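Local coordinates for outer membrane protein YopM (Yersinia pestis, PDB 1JL5), which acts as a leucine-rich repeat effector that probably alters host cell physiology and promotes bacterial survival in host tissues, at residues Leu133-Glu144 with Phe154-Leu165. Numbering follows the deposited sequence.
Sequences LEYLGVSNNQLE and FLKIIDVDNNSL. With CA (calcium ion), chain D.
Neighbouring leucine-rich repeats, the fourth and fifth of YopM, meet through short parallel strands, with Tyr-135, Leu-136 and Gly-137 paired to Ile-157, Ile-158 and Asp-159. Leu-136 N donates to Ile-157 O (2.6 Å), and Leu-136 O receives Asp-159 N almost straight (175°). On one side, Ile-157 lays CG2 over a face of the Tyr-135 ring, 3.9 Å from its centroid, a CH-pi contact. The ring reaches this methyl because chi1 (-171°) sets CG opposite the backbone N. Gly-137, lacking a side chain, leaves room for the ring, whose edge lies in plane with Gly-137 CA. The other side faces the core, where branched aliphatics fill the space between successive coils: Leu-155 CD2 lies 3.8 Å from Leu-136 CB, and just past the strands Val-138 CG2 and Val-160 CG1 sit unusually close, 3.3 Å.

Beyond the strands, the solenoid turns through the stacked asparagine ladder of leucine-rich repeats. A buried amide suits this bend because its NH2 can bond backbone carbonyls of two successive turns. Asn-163 ND2 donates to Val-160 O in its own repeat and to Val-138 O in the previous one (2.8 Å). Asn-141 ND2 reaches Val-138 O from the opposite face of the carbonyl plane and also bonds Val-118 O. Next to Asn-163, Asn-162 OD1 binds a calcium ion (2.4 Å), with two waters at similar range and a longer third.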
loop_
_atom_site.group_PDB
_atom_site.type_symbol
_atom_site.label_atom_id
_atom_site.label_comp_id
_atom_site.label_asym_id
_atom_site.label_seq_id
_atom_site.Cartn_x
_atom_site.Cartn_y
_atom_site.Cartn_z
ATOM N N LEU A 133 38.380 -22.680 0.460
ATOM C CA LEU A 133 37.186 -21.863 0.365
ATOM C C LEU A 133 37.423 -20.419 0.792
ATOM O O LEU A 133 37.830 -20.135 1.918
ATOM C CB LEU A 133 36.046 -22.466 1.186
ATOM C CG LEU A 133 34.681 -21.985 0.679
ATOM C CD1 LEU A 133 34.499 -22.463 -0.755
ATOM C CD2 LEU A 133 33.563 -22.502 1.569
ATOM N N GLU A 134 37.169 -19.511 -0.137
ATOM C CA GLU A 134 37.325 -18.087 0.095
ATOM C C GLU A 134 35.951 -17.457 0.254
ATOM O O GLU A 134 35.762 -16.519 1.031
ATOM C CB GLU A 134 38.041 -17.443 -1.088
ATOM C CG GLU A 134 39.521 -17.751 -1.159
ATOM C CD GLU A 134 40.133 -17.301 -2.464
ATOM O OE1 GLU A 134 39.525 -16.448 -3.144
ATOM O OE2 GLU A 134 41.226 -17.797 -2.808
ATOM N N TYR A 135 34.993 -17.982 -0.495
ATOM C CA TYR A 135 33.638 -17.469 -0.458
ATOM C C TYR A 135 32.657 -18.587 -0.155
ATOM O O TYR A 135 32.571 -19.576 -0.885
ATOM C CB TYR A 135 33.302 -16.822 -1.803
ATOM C CG TYR A 135 31.994 -16.061 -1.834
ATOM C CD1 TYR A 135 30.784 -16.695 -1.557
ATOM C CD2 TYR A 135 31.967 -14.707 -2.164
ATOM C CE1 TYR A 135 29.578 -15.999 -1.609
ATOM C CE2 TYR A 135 30.767 -14.003 -2.220
ATOM C CZ TYR A 135 29.578 -14.656 -1.941
ATOM O OH TYR A 135 28.388 -13.966 -1.992
ATOM N N LEU A 136 31.929 -18.432 0.944
ATOM C CA LEU A 136 30.932 -19.406 1.338
ATOM C C LEU A 136 29.569 -18.739 1.228
ATOM O O LEU A 136 29.105 -18.089 2.164
ATOM C CB LEU A 136 31.163 -19.872 2.772
ATOM C CG LEU A 136 30.120 -20.859 3.303
ATOM C CD1 LEU A 136 30.106 -22.106 2.441
ATOM C CD2 LEU A 136 30.433 -21.206 4.744
ATOM N N GLY A 137 28.944 -18.889 0.066
ATOM C CA GLY A 137 27.637 -18.307 -0.161
ATOM C C GLY A 137 26.577 -19.376 -0.037
ATOM O O GLY A 137 26.326 -20.124 -0.983
ATOM N N VAL A 138 25.956 -19.454 1.134
ATOM C CA VAL A 138 24.923 -20.448 1.388
ATOM C C VAL A 138 23.687 -19.792 1.978
ATOM O O VAL A 138 22.952 -20.400 2.753
ATOM C CB VAL A 138 25.423 -21.512 2.367
ATOM C CG1 VAL A 138 26.567 -22.297 1.745
ATOM C CG2 VAL A 138 25.886 -20.842 3.647
ATOM N N SER A 139 23.462 -18.541 1.613
ATOM C CA SER A 139 22.309 -17.837 2.128
ATOM C C SER A 139 21.060 -18.501 1.582
ATOM O O SER A 139 21.111 -19.221 0.584
ATOM C CB SER A 139 22.335 -16.372 1.698
ATOM O OG SER A 139 22.172 -16.264 0.298
ATOM N N ASN A 140 19.940 -18.266 2.253
ATOM C CA ASN A 140 18.678 -18.814 1.810
ATOM C C ASN A 140 18.725 -20.316 1.632
ATOM O O ASN A 140 18.497 -20.849 0.549
ATOM C CB ASN A 140 18.264 -18.140 0.512
ATOM C CG ASN A 140 18.112 -16.652 0.674
ATOM O OD1 ASN A 140 17.362 -16.194 1.530
ATOM N ND2 ASN A 140 18.826 -15.885 -0.141
ATOM N N ASN A 141 19.041 -20.991 2.719
ATOM C CA ASN A 141 19.081 -22.431 2.729
ATOM C C ASN A 141 18.426 -22.821 4.025
ATOM O O ASN A 141 17.724 -22.014 4.629
ATOM C CB ASN A 141 20.523 -22.927 2.644
ATOM C CG ASN A 141 20.983 -23.083 1.213
ATOM O OD1 ASN A 141 20.568 -24.011 0.525
ATOM N ND2 ASN A 141 21.820 -22.166 0.748
ATOM N N GLN A 142 18.639 -24.052 4.455
ATOM C CA GLN A 142 18.033 -24.510 5.686
ATOM C C GLN A 142 19.121 -25.007 6.600
ATOM O O GLN A 142 18.921 -25.938 7.372
ATOM C CB GLN A 142 17.036 -25.623 5.382
ATOM C CG GLN A 142 15.838 -25.149 4.586
ATOM C CD GLN A 142 15.061 -26.292 3.978
ATOM O OE1 GLN A 142 14.687 -27.239 4.667
ATOM N NE2 GLN A 142 14.819 -26.212 2.675
ATOM N N LEU A 143 20.283 -24.375 6.503
ATOM C CA LEU A 143 21.410 -24.767 7.323
ATOM C C LEU A 143 21.027 -24.648 8.784
ATOM O O LEU A 143 20.631 -23.582 9.249
ATOM C CB LEU A 143 22.613 -23.885 7.010
ATOM C CG LEU A 143 23.081 -23.970 5.558
ATOM C CD1 LEU A 143 24.286 -23.074 5.372
ATOM C CD2 LEU A 143 23.423 -25.415 5.203
ATOM N N GLU A 144 21.121 -25.762 9.495
ATOM C CA GLU A 144 20.779 -25.800 10.908
ATOM C C GLU A 144 22.041 -25.460 11.665
ATOM O O GLU A 144 22.003 -24.935 12.772
ATOM C CB GLU A 144 20.310 -27.199 11.288
ATOM C CG GLU A 144 19.392 -27.816 10.255
ATOM C CD GLU A 144 18.011 -28.078 10.794
ATOM O OE1 GLU A 144 17.410 -27.143 11.366
ATOM O OE2 GLU A 144 17.527 -29.218 10.639
ATOM N N PHE A 154 41.361 -19.344 4.155
ATOM C CA PHE A 154 41.091 -18.413 3.071
ATOM C C PHE A 154 39.643 -17.956 3.021
ATOM O O PHE A 154 39.252 -17.232 2.111
ATOM C CB PHE A 154 41.475 -19.067 1.745
ATOM C CG PHE A 154 42.840 -19.683 1.762
ATOM C CD1 PHE A 154 43.979 -18.884 1.716
ATOM C CD2 PHE A 154 42.991 -21.060 1.880
ATOM C CE1 PHE A 154 45.248 -19.448 1.792
ATOM C CE2 PHE A 154 44.257 -21.633 1.957
ATOM C CZ PHE A 154 45.386 -20.826 1.914
ATOM N N LEU A 155 38.849 -18.389 3.994
ATOM C CA LEU A 155 37.445 -18.007 4.035
ATOM C C LEU A 155 37.348 -16.517 4.309
ATOM O O LEU A 155 37.542 -16.075 5.441
ATOM C CB LEU A 155 36.711 -18.763 5.139
ATOM C CG LEU A 155 35.477 -19.559 4.709
ATOM C CD1 LEU A 155 34.632 -19.856 5.928
ATOM C CD2 LEU A 155 34.681 -18.787 3.676
ATOM N N LYS A 156 37.045 -15.746 3.272
ATOM C CA LYS A 156 36.933 -14.301 3.404
ATOM C C LYS A 156 35.478 -13.863 3.528
ATOM O O LYS A 156 35.149 -12.978 4.315
ATOM C CB LYS A 156 37.564 -13.613 2.191
ATOM C CG LYS A 156 39.039 -13.920 1.983
ATOM C CD LYS A 156 39.523 -13.392 0.637
ATOM C CE LYS A 156 40.941 -13.880 0.321
ATOM N NZ LYS A 156 41.117 -15.349 0.560
ATOM N N ILE A 157 34.607 -14.485 2.744
ATOM C CA ILE A 157 33.199 -14.139 2.771
ATOM C C ILE A 157 32.331 -15.323 3.166
ATOM O O ILE A 157 32.378 -16.380 2.544
ATOM C CB ILE A 157 32.704 -13.626 1.394
ATOM C CG1 ILE A 157 33.394 -12.311 1.032
ATOM C CG2 ILE A 157 31.199 -13.412 1.429
ATOM C CD1 ILE A 157 34.781 -12.480 0.516
ATOM N N ILE A 158 31.550 -15.140 4.222
ATOM C CA ILE A 158 30.633 -16.165 4.676
ATOM C C ILE A 158 29.260 -15.534 4.599
ATOM O O ILE A 158 28.970 -14.559 5.295
ATOM C CB ILE A 158 30.864 -16.595 6.145
ATOM C CG1 ILE A 158 32.076 -17.520 6.261
ATOM C CG2 ILE A 158 29.633 -17.332 6.664
ATOM C CD1 ILE A 158 33.350 -16.905 5.794
ATOM N N ASP A 159 28.423 -16.072 3.728
ATOM C CA ASP A 159 27.072 -15.580 3.605
ATOM C C ASP A 159 26.174 -16.751 3.933
ATOM O O ASP A 159 25.933 -17.611 3.091
ATOM C CB ASP A 159 26.785 -15.099 2.189
ATOM C CG ASP A 159 25.390 -14.536 2.051
ATOM O OD1 ASP A 159 24.620 -14.608 3.035
ATOM O OD2 ASP A 159 25.063 -14.021 0.966
ATOM N N VAL A 160 25.713 -16.796 5.173
ATOM C CA VAL A 160 24.822 -17.851 5.616
ATOM C C VAL A 160 23.504 -17.193 5.983
ATOM O O VAL A 160 22.721 -17.720 6.767
ATOM C CB VAL A 160 25.385 -18.580 6.831
ATOM C CG1 VAL A 160 26.692 -19.260 6.453
ATOM C CG2 VAL A 160 25.598 -17.600 7.969
ATOM N N ASP A 161 23.281 -16.019 5.408
ATOM C CA ASP A 161 22.062 -15.281 5.652
ATOM C C ASP A 161 20.862 -16.144 5.307
ATOM O O ASP A 161 20.920 -16.981 4.413
ATOM C CB ASP A 161 22.041 -14.002 4.813
ATOM C CG ASP A 161 20.689 -13.312 4.836
ATOM O OD1 ASP A 161 19.750 -13.821 4.186
ATOM O OD2 ASP A 161 20.561 -12.267 5.509
ATOM N N ASN A 162 19.783 -15.947 6.045
ATOM C CA ASN A 162 18.551 -16.672 5.816
ATOM C C ASN A 162 18.724 -18.185 5.845
ATOM O O ASN A 162 18.624 -18.872 4.828
ATOM C CB ASN A 162 17.945 -16.246 4.483
ATOM C CG ASN A 162 16.446 -16.404 4.461
ATOM O OD1 ASN A 162 15.911 -17.407 4.932
ATOM N ND2 ASN A 162 15.753 -15.414 3.908
ATOM N N ASN A 163 18.993 -18.694 7.032
ATOM C CA ASN A 163 19.146 -20.114 7.236
ATOM C C ASN A 163 18.513 -20.384 8.578
ATOM O O ASN A 163 17.742 -19.568 9.067
ATOM C CB ASN A 163 20.623 -20.499 7.228
ATOM C CG ASN A 163 21.125 -20.767 5.836
ATOM O OD1 ASN A 163 20.787 -21.787 5.245
ATOM N ND2 ASN A 163 21.911 -19.847 5.290
ATOM N N SER A 164 18.821 -21.522 9.175
ATOM C CA SER A 164 18.250 -21.837 10.468
ATOM C C SER A 164 19.370 -22.032 11.461
ATOM O O SER A 164 19.321 -22.915 12.311
ATOM C CB SER A 164 17.391 -23.089 10.362
ATOM O OG SER A 164 16.366 -22.870 9.414
ATOM N N LEU A 165 20.389 -21.193 11.342
ATOM C CA LEU A 165 21.532 -21.272 12.228
ATOM C C LEU A 165 21.184 -20.731 13.605
ATOM O O LEU A 165 20.708 -19.604 13.743
ATOM C CB LEU A 165 22.704 -20.492 11.631
ATOM C CG LEU A 165 23.143 -21.024 10.263
ATOM C CD1 LEU A 165 24.244 -20.152 9.697
ATOM C CD2 LEU A 165 23.614 -22.468 10.404
HETATM CA CA CA D . 14.079 -17.601 6.538
HETATM O O HOH W 1 39.558 -21.403 3.451
HETATM O O HOH W 2 15.816 -21.369 6.902
HETATM O O HOH W 3 15.899 -17.890 8.028
HETATM O O HOH W 4 11.836 -16.630 5.070
HETATM O O HOH W 5 13.864 -19.652 5.130
#